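Local structure of putative reductase (Peptoclostridium difficile, 5J6C) at residues Ala185-Asp188 / Ser189-Asp192; Glu48-Lys51 / Leu52-Leu56; Ala154-Tyr157 / Ile158-Leu162. The protein probably acts as an FMN-dependent nitroreductase, using its bound flavin to reduce nitro compounds, a function linked to interactions with the antibiotic metronidazole. One frame throughout, in Å; residues are numbered along the deposited sequence.

Contact 1 (Ala185-Asp188 / Ser189-Asp192); sequences AYND and SDLD. With FMN (flavin mononucleotide), chain C.
Two overlapping type I beta turns fold S189-D192 back on A185-D188: D190 N donates to N187 O at 3.0 Å and L191 N to D188 O at 3.2 Å, each donor standing well above the carbonyl plane it meets. The side chain of D190 returns over the same turn, and OD2 accepts N187 N; the modelled 2.5 Å is very short and its exact value is doubtful. At exposed residues, N187 ND2 donates a hydrogen bond to S189 OG at 2.9 Å, 15° out of the amide plane. The serine can receive it because chi1 of 71° sets OG between its own backbone N and carbonyl carbon. This turn lies in the long connection between strand 168-177 and strand 196-198, where the chain runs along the second subunit: L191 packs on K57 of that subunit, and D188 OD1 pairs with K34 of its own chain and with the same K57. Y186 belongs to the FMN pocket. Its ring stands nearly perpendicular to the D190 carboxylate, CD1 lying 3.8 Å from D190 OD2, while its edge points at FMN O3P, though the hydroxyl and this oxygen are modelled too close for the exact approach to be trusted.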
loop_
_atom_site.group_PDB
_atom_site.type_symbol
_atom_site.label_atom_id
_atom_site.label_comp_id
_atom_site.label_asym_id
_atom_site.label_seq_id
_atom_site.Cartn_x
_atom_site.Cartn_y
_atom_site.Cartn_z
ATOM N N ALA A 185 21.585 -1.133 2.841
ATOM C CA ALA A 185 20.427 -1.466 3.652
ATOM C C ALA A 185 20.143 -0.376 4.685
ATOM O O ALA A 185 21.035 0.359 5.119
ATOM C CB ALA A 185 20.640 -2.802 4.363
ATOM N N TYR A 186 18.879 -0.289 5.080
ATOM C CA TYR A 186 18.463 0.681 6.080
ATOM C C TYR A 186 18.986 0.306 7.468
ATOM O O TYR A 186 19.205 -0.864 7.786
ATOM C CB TYR A 186 16.937 0.797 6.110
ATOM C CG TYR A 186 16.353 1.648 4.983
ATOM C CD1 TYR A 186 16.565 3.027 4.941
ATOM C CD2 TYR A 186 15.589 1.073 3.974
ATOM C CE1 TYR A 186 16.035 3.804 3.915
ATOM C CE2 TYR A 186 15.063 1.830 2.950
ATOM C CZ TYR A 186 15.291 3.197 2.922
ATOM O OH TYR A 186 14.762 3.955 1.902
ATOM N N ASN A 187 19.160 1.329 8.289
ATOM C CA ASN A 187 19.687 1.272 9.642
ATOM C C ASN A 187 18.570 1.507 10.648
ATOM O O ASN A 187 17.597 2.200 10.345
ATOM C CB ASN A 187 20.730 2.378 9.836
ATOM C CG ASN A 187 21.982 1.875 10.415
ATOM O OD1 ASN A 187 22.515 0.870 9.956
ATOM N ND2 ASN A 187 22.468 2.545 11.461
ATOM N N ASP A 188 18.741 0.984 11.871
ATOM C CA ASP A 188 17.900 1.440 12.975
ATOM C C ASP A 188 17.924 2.957 13.066
ATOM O O ASP A 188 16.898 3.591 13.333
ATOM C CB ASP A 188 18.365 0.840 14.308
ATOM C CG ASP A 188 17.781 -0.535 14.573
ATOM O OD1 ASP A 188 16.861 -0.944 13.849
ATOM O OD2 ASP A 188 18.239 -1.209 15.517
ATOM N N SER A 189 19.094 3.554 12.831
ATOM C CA SER A 189 19.248 4.997 12.944
ATOM C C SER A 189 18.535 5.740 11.824
ATOM O O SER A 189 18.273 6.937 11.962
ATOM C CB SER A 189 20.729 5.365 12.945
ATOM O OG SER A 189 21.275 5.169 11.657
ATOM N N ASP A 190 18.214 5.063 10.722
ATOM C CA ASP A 190 17.454 5.704 9.657
ATOM C C ASP A 190 15.994 5.935 10.029
ATOM O O ASP A 190 15.319 6.721 9.354
ATOM C CB ASP A 190 17.529 4.868 8.379
ATOM C CG ASP A 190 18.931 4.782 7.816
ATOM O OD1 ASP A 190 19.626 5.819 7.769
ATOM O OD2 ASP A 190 19.345 3.667 7.433
ATOM N N LEU A 191 15.500 5.294 11.081
ATOM C CA LEU A 191 14.079 5.316 11.402
ATOM C C LEU A 191 13.650 6.641 12.025
ATOM O O LEU A 191 14.316 7.168 12.919
ATOM C CB LEU A 191 13.754 4.185 12.366
ATOM C CG LEU A 191 14.043 2.775 11.850
ATOM C CD1 LEU A 191 13.717 1.763 12.953
ATOM C CD2 LEU A 191 13.266 2.493 10.574
ATOM N N ASP A 192 12.493 7.141 11.587
ATOM C CA ASP A 192 11.994 8.471 11.957
ATOM C C ASP A 192 11.021 8.391 13.132
ATOM O O ASP A 192 9.808 8.495 12.968
ATOM C CB ASP A 192 11.302 9.113 10.763
ATOM C CG ASP A 192 12.197 10.029 10.005
ATOM O OD1 ASP A 192 13.388 9.691 9.865
ATOM O OD2 ASP A 192 11.703 11.093 9.572
HETATM N N1 FMN C . 11.062 6.193 -7.987
HETATM C C2 FMN C . 11.295 6.667 -9.267
HETATM O O2 FMN C . 12.406 6.584 -9.768
HETATM N N3 FMN C . 10.282 7.235 -10.008
HETATM C C4 FMN C . 9.017 7.360 -9.471
HETATM O O4 FMN C . 8.099 7.870 -10.111
HETATM C C4A FMN C . 8.780 6.911 -8.184
HETATM N N5 FMN C . 7.510 7.037 -7.673
HETATM C C5A FMN C . 7.242 6.561 -6.418
HETATM C C6 FMN C . 5.956 6.702 -5.915
HETATM C C7 FMN C . 5.665 6.231 -4.661
HETATM C C7M FMN C . 4.276 6.371 -4.123
HETATM C C8 FMN C . 6.650 5.634 -3.908
HETATM C C8M FMN C . 6.314 5.121 -2.551
HETATM C C9 FMN C . 7.936 5.492 -4.395
HETATM C C9A FMN C . 8.238 5.965 -5.665
HETATM N N10 FMN C . 9.521 5.843 -6.179
HETATM C C10 FMN C . 9.799 6.316 -7.445
HETATM C "C1'" FMN C . 10.605 5.196 -5.366
HETATM C "C2'" FMN C . 11.148 6.149 -4.291
HETATM O "O2'" FMN C . 12.077 7.059 -4.852
HETATM C "C3'" FMN C . 11.785 5.344 -3.155
HETATM O "O3'" FMN C . 10.864 4.376 -2.711
HETATM C "C4'" FMN C . 12.185 6.227 -1.969
HETATM O "O4'" FMN C . 13.148 7.164 -2.403
HETATM C "C5'" FMN C . 12.749 5.378 -0.827
HETATM O "O5'" FMN C . 13.934 4.760 -1.282
HETATM P P FMN C . 14.043 3.156 -1.330
HETATM O O1P FMN C . 12.797 2.592 -1.977
HETATM O O2P FMN C . 15.254 2.731 -2.131
HETATM O O3P FMN C . 14.135 2.678 0.098
#

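Contact 2 (Glu48-Lys51 / Leu52-Leu56); sequences EKEK and LDKIL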
loop_
_atom_site.group_PDB
_atom_site.type_symbol
_atom_site.label_atom_id
_atom_site.label_comp_id
_atom_site.label_asym_id
_atom_site.label_seq_id
_atom_site.Cartn_x
_atom_site.Cartn_y
_atom_site.Cartn_z
ATOM N N GLU A 48 12.234 -15.099 -14.660
ATOM C CA GLU A 48 11.747 -16.406 -15.076
ATOM C C GLU A 48 10.300 -16.587 -14.657
ATOM O O GLU A 48 9.831 -15.981 -13.687
ATOM C CB GLU A 48 12.610 -17.542 -14.512
ATOM C CG GLU A 48 12.608 -17.684 -12.998
ATOM C CD GLU A 48 13.756 -16.946 -12.369
ATOM O OE1 GLU A 48 14.335 -17.450 -11.384
ATOM O OE2 GLU A 48 14.096 -15.859 -12.884
ATOM N N LYS A 49 9.598 -17.440 -15.412
ATOM C CA LYS A 49 8.146 -17.535 -15.315
ATOM C C LYS A 49 7.712 -17.914 -13.910
ATOM O O LYS A 49 6.692 -17.415 -13.408
ATOM C CB LYS A 49 7.624 -18.545 -16.337
ATOM C CG LYS A 49 6.261 -19.133 -16.011
ATOM C CD LYS A 49 6.200 -20.622 -16.393
ATOM C CE LYS A 49 5.008 -21.324 -15.754
ATOM N NZ LYS A 49 3.773 -20.501 -15.910
ATOM N N GLU A 50 8.497 -18.765 -13.247
ATOM C CA GLU A 50 8.134 -19.233 -11.916
ATOM C C GLU A 50 8.137 -18.099 -10.889
ATOM O O GLU A 50 7.373 -18.141 -9.918
ATOM C CB GLU A 50 9.089 -20.362 -11.509
ATOM C CG GLU A 50 9.152 -20.663 -10.036
ATOM C CD GLU A 50 10.284 -19.929 -9.335
ATOM O OE1 GLU A 50 11.404 -19.863 -9.894
ATOM O OE2 GLU A 50 10.058 -19.424 -8.211
ATOM N N LYS A 51 8.987 -17.084 -11.078
ATOM C CA LYS A 51 8.992 -15.943 -10.167
ATOM C C LYS A 51 7.888 -14.954 -10.517
ATOM O O LYS A 51 7.214 -14.441 -9.619
ATOM C CB LYS A 51 10.357 -15.256 -10.178
ATOM C CG LYS A 51 11.457 -16.054 -9.488
ATOM C CD LYS A 51 12.769 -15.268 -9.318
ATOM C CE LYS A 51 13.831 -16.161 -8.647
ATOM N NZ LYS A 51 15.104 -15.487 -8.267
ATOM N N LEU A 52 7.685 -14.674 -11.810
ATOM C CA LEU A 52 6.537 -13.871 -12.225
ATOM C C LEU A 52 5.250 -14.414 -11.623
ATOM O O LEU A 52 4.435 -13.649 -11.083
ATOM C CB LEU A 52 6.419 -13.831 -13.750
ATOM C CG LEU A 52 5.191 -13.088 -14.309
ATOM C CD1 LEU A 52 5.062 -11.652 -13.740
ATOM C CD2 LEU A 52 5.163 -13.048 -15.842
ATOM N N ASP A 53 5.071 -15.741 -11.680
ATOM C CA ASP A 53 3.830 -16.349 -11.218
ATOM C C ASP A 53 3.606 -16.093 -9.731
ATOM O O ASP A 53 2.486 -15.792 -9.312
ATOM C CB ASP A 53 3.842 -17.850 -11.509
ATOM C CG ASP A 53 3.647 -18.166 -12.982
ATOM O OD1 ASP A 53 3.237 -17.259 -13.744
ATOM O OD2 ASP A 53 3.901 -19.331 -13.376
ATOM N N LYS A 54 4.658 -16.217 -8.918
ATOM C CA LYS A 54 4.509 -15.965 -7.490
ATOM C C LYS A 54 4.229 -14.487 -7.213
ATOM O O LYS A 54 3.473 -14.161 -6.292
ATOM C CB LYS A 54 5.750 -16.434 -6.741
ATOM C CG LYS A 54 5.940 -17.946 -6.743
ATOM C CD LYS A 54 7.316 -18.297 -6.210
ATOM C CE LYS A 54 7.512 -19.810 -6.044
ATOM N NZ LYS A 54 8.932 -20.096 -5.717
ATOM N N ILE A 55 4.825 -13.582 -7.997
ATOM C CA ILE A 55 4.539 -12.149 -7.854
ATOM C C ILE A 55 3.070 -11.859 -8.147
ATOM O O ILE A 55 2.410 -11.102 -7.425
ATOM C CB ILE A 55 5.460 -11.323 -8.765
ATOM C CG1 ILE A 55 6.903 -11.379 -8.276
ATOM C CG2 ILE A 55 4.982 -9.899 -8.852
ATOM C CD1 ILE A 55 7.879 -10.756 -9.253
ATOM N N LEU A 56 2.532 -12.461 -9.206
ATOM C CA LEU A 56 1.129 -12.242 -9.535
ATOM C C LEU A 56 0.203 -12.831 -8.471
ATOM O O LEU A 56 -0.847 -12.253 -8.174
ATOM C CB LEU A 56 0.838 -12.820 -10.920
ATOM C CG LEU A 56 1.456 -12.009 -12.071
ATOM C CD1 LEU A 56 1.516 -12.796 -13.373
ATOM C CD2 LEU A 56 0.657 -10.725 -12.259
#
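K49 with D53 and E50 with K54 form two successive i to i+4 salt bridges on the opening turns of helix 49-60, with E48 at the N-cap. Most of the backbone bonds have the same spacing. E48 O is shared by two amides, K51 N within the first turn, the i+3 exception, and L52 N at 3.1 Å. D53 N then binds K49 O, and I55 N binds K51 O at 3.0 Å; between them the K54 N to E50 O bond is weak.

The two ion pairs differ in how the carboxylate is used. In the first, K49 NZ meets D53 OD2 at 2.8 Å on the syn lone pair. The lysine starts away from D53, CG roughly anti to the backbone N (chi1 158°), and bends at chi2 and chi4 to bring its ammonium back. In the second, K54 runs extended beyond CG, and it is E50 that bends, at chi2, to offer OE2; K54 NZ reaches it at 2.8 Å from the anti side, tilted out of the carboxylate plane. K51 turns elsewhere, its ammonium binding L134 O and Y178 OH, and the same hydroxyl takes part in a bond with E48 OE2.

Apolar contacts occupy another side of the helix. L52 rests on V75 and L102 of the sheet, and I55 on helix 116-133. I55 also lies against the preceding turn, with CG1 3.4 Å from K51 O.

Contact 3 (Ala154-Tyr157 / Ile158-Leu162); sequences ADKY and IREEL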
loop_
_atom_site.group_PDB
_atom_site.type_symbol
_atom_site.label_atom_id
_atom_site.label_comp_id
_atom_site.label_asym_id
_atom_site.label_seq_id
_atom_site.Cartn_x
_atom_site.Cartn_y
_atom_site.Cartn_z
ATOM N N ALA A 154 -0.083 11.339 -17.662
ATOM C CA ALA A 154 0.620 10.067 -17.852
ATOM C C ALA A 154 -0.366 8.907 -17.936
ATOM O O ALA A 154 -0.181 7.977 -18.736
ATOM C CB ALA A 154 1.640 9.838 -16.730
ATOM N N ASP A 155 -1.420 8.950 -17.117
ATOM C CA ASP A 155 -2.500 7.971 -17.199
ATOM C C ASP A 155 -2.996 7.800 -18.635
ATOM O O ASP A 155 -3.028 6.686 -19.165
ATOM C CB ASP A 155 -3.650 8.407 -16.287
ATOM C CG ASP A 155 -4.927 7.641 -16.554
ATOM O OD1 ASP A 155 -4.921 6.421 -16.341
ATOM O OD2 ASP A 155 -5.941 8.260 -16.959
ATOM N N LYS A 156 -3.364 8.906 -19.281
ATOM C CA LYS A 156 -3.919 8.841 -20.633
ATOM C C LYS A 156 -2.904 8.286 -21.623
ATOM O O LYS A 156 -3.245 7.471 -22.488
ATOM C CB LYS A 156 -4.397 10.235 -21.055
ATOM C CG LYS A 156 -4.800 10.357 -22.523
ATOM C CD LYS A 156 -6.044 9.535 -22.793
ATOM C CE LYS A 156 -6.608 9.782 -24.180
ATOM N NZ LYS A 156 -7.855 8.983 -24.400
ATOM N N TYR A 157 -1.644 8.708 -21.509
ATOM C CA TYR A 157 -0.604 8.171 -22.384
ATOM C C TYR A 157 -0.506 6.648 -22.272
ATOM O O TYR A 157 -0.465 5.939 -23.287
ATOM C CB TYR A 157 0.730 8.831 -22.053
ATOM C CG TYR A 157 1.878 8.288 -22.852
ATOM C CD1 TYR A 157 2.141 8.755 -24.131
ATOM C CD2 TYR A 157 2.704 7.298 -22.328
ATOM C CE1 TYR A 157 3.201 8.252 -24.872
ATOM C CE2 TYR A 157 3.769 6.785 -23.062
ATOM C CZ TYR A 157 4.014 7.268 -24.333
ATOM O OH TYR A 157 5.069 6.753 -25.063
ATOM N N ILE A 158 -0.502 6.124 -21.042
ATOM C CA ILE A 158 -0.344 4.684 -20.852
ATOM C C ILE A 158 -1.576 3.931 -21.348
ATOM O O ILE A 158 -1.456 2.886 -21.998
ATOM C CB ILE A 158 -0.022 4.372 -19.375
ATOM C CG1 ILE A 158 1.356 4.948 -19.033
ATOM C CG2 ILE A 158 -0.027 2.865 -19.127
ATOM C CD1 ILE A 158 1.651 5.030 -17.551
ATOM N N ARG A 159 -2.776 4.449 -21.069
ATOM C CA ARG A 159 -3.978 3.771 -21.544
ATOM C C ARG A 159 -3.990 3.667 -23.066
ATOM O O ARG A 159 -4.438 2.656 -23.616
ATOM C CB ARG A 159 -5.234 4.485 -21.052
ATOM C CG ARG A 159 -5.507 4.341 -19.566
ATOM C CD ARG A 159 -6.913 4.815 -19.206
ATOM N NE ARG A 159 -6.994 6.255 -18.947
ATOM C CZ ARG A 159 -7.726 7.114 -19.660
ATOM N NH1 ARG A 159 -8.459 6.676 -20.678
ATOM N NH2 ARG A 159 -7.735 8.416 -19.353
ATOM N N GLU A 160 -3.516 4.706 -23.765
ATOM C CA GLU A 160 -3.405 4.613 -25.219
ATOM C C GLU A 160 -2.371 3.570 -25.617
ATOM O O GLU A 160 -2.565 2.820 -26.581
ATOM C CB GLU A 160 -3.035 5.972 -25.809
ATOM C CG GLU A 160 -4.111 7.027 -25.650
ATOM C CD GLU A 160 -5.294 6.811 -26.593
ATOM O OE1 GLU A 160 -5.142 6.050 -27.585
ATOM O OE2 GLU A 160 -6.370 7.413 -26.345
ATOM N N GLU A 161 -1.262 3.510 -24.880
ATOM C CA GLU A 161 -0.189 2.594 -25.236
ATOM C C GLU A 161 -0.611 1.148 -25.018
ATOM O O GLU A 161 -0.254 0.267 -25.806
ATOM C CB GLU A 161 1.056 2.932 -24.422
ATOM C CG GLU A 161 2.238 2.032 -24.716
ATOM C CD GLU A 161 2.655 2.111 -26.173
ATOM O OE1 GLU A 161 2.628 3.231 -26.739
ATOM O OE2 GLU A 161 2.984 1.048 -26.742
ATOM N N LEU A 162 -1.392 0.885 -23.970
ATOM C CA LEU A 162 -1.790 -0.473 -23.614
ATOM C C LEU A 162 -3.251 -0.777 -23.952
ATOM O O LEU A 162 -3.758 -1.839 -23.573
ATOM C CB LEU A 162 -1.523 -0.711 -22.123
ATOM C CG LEU A 162 -0.058 -0.543 -21.711
ATOM C CD1 LEU A 162 0.073 -0.845 -20.248
ATOM C CD2 LEU A 162 0.846 -1.469 -22.536
#
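I158 opens the second segment bonded to A154: its amide gives a 3.0 Å bond to A154 O, and its CG1 branch lies beside that same oxygen. The rest of the side chain goes inward, onto L85 and strand 168-177. R159 follows, with R159 N bonded to D155 O at 2.9 Å and the guanidinium swung back by a bend at chi3 (-86°). It grips D155 side-on: NE and NH2 both reach D155 OD2 at 3.0 Å, approaching from one face of the carboxylate although the oxygen sits in the guanidinium plane. The two planes are 39° apart, and the further link from NE to OD1 is weak; OD1 is also held by V170 N. Helix 154-162 thus carries two i to i+4 ion pairs: D155-R159 lies beside strand 168-177, K156-E160 on an exposed side, while A154 and I158 are buried. E160 supplies the next pair, bending at chi2 so that the anti lone pair of OE2 meets K156 NZ at 2.9 Å; its own amide binds K156 O. The K156 ammonium also comes to 4.4 Å from R159 NH1, a like-charge approach that the two carboxylates probably temper. E161 N bonds to Y157 O at 3.0 Å, and both side chains turn to N84, Y157 OH binding its carbonyl oxygen and E161 OE2 its ND2.

Overall arrangement
From the N terminus the chain first enters contact 2 at the start of helix 49-60, then contact 3 in helix 154-162, and finally contact 1 in the loop leading to strand 196-198. All three are in series: none nests in or crosses another. Contacts 2 and 3 each stay within one helix, whose buried sides face the four-stranded antiparallel sheet; their nearest atoms are about 13 Å apart. Only contact 1 closes a loop, a tight turn well away from those two helices, with its centre about 37 Å from that of contact 3, on the opposite side of the chain's centre. The second subunit touches all three, and contact 1 adds Y186 to the FMN pocket.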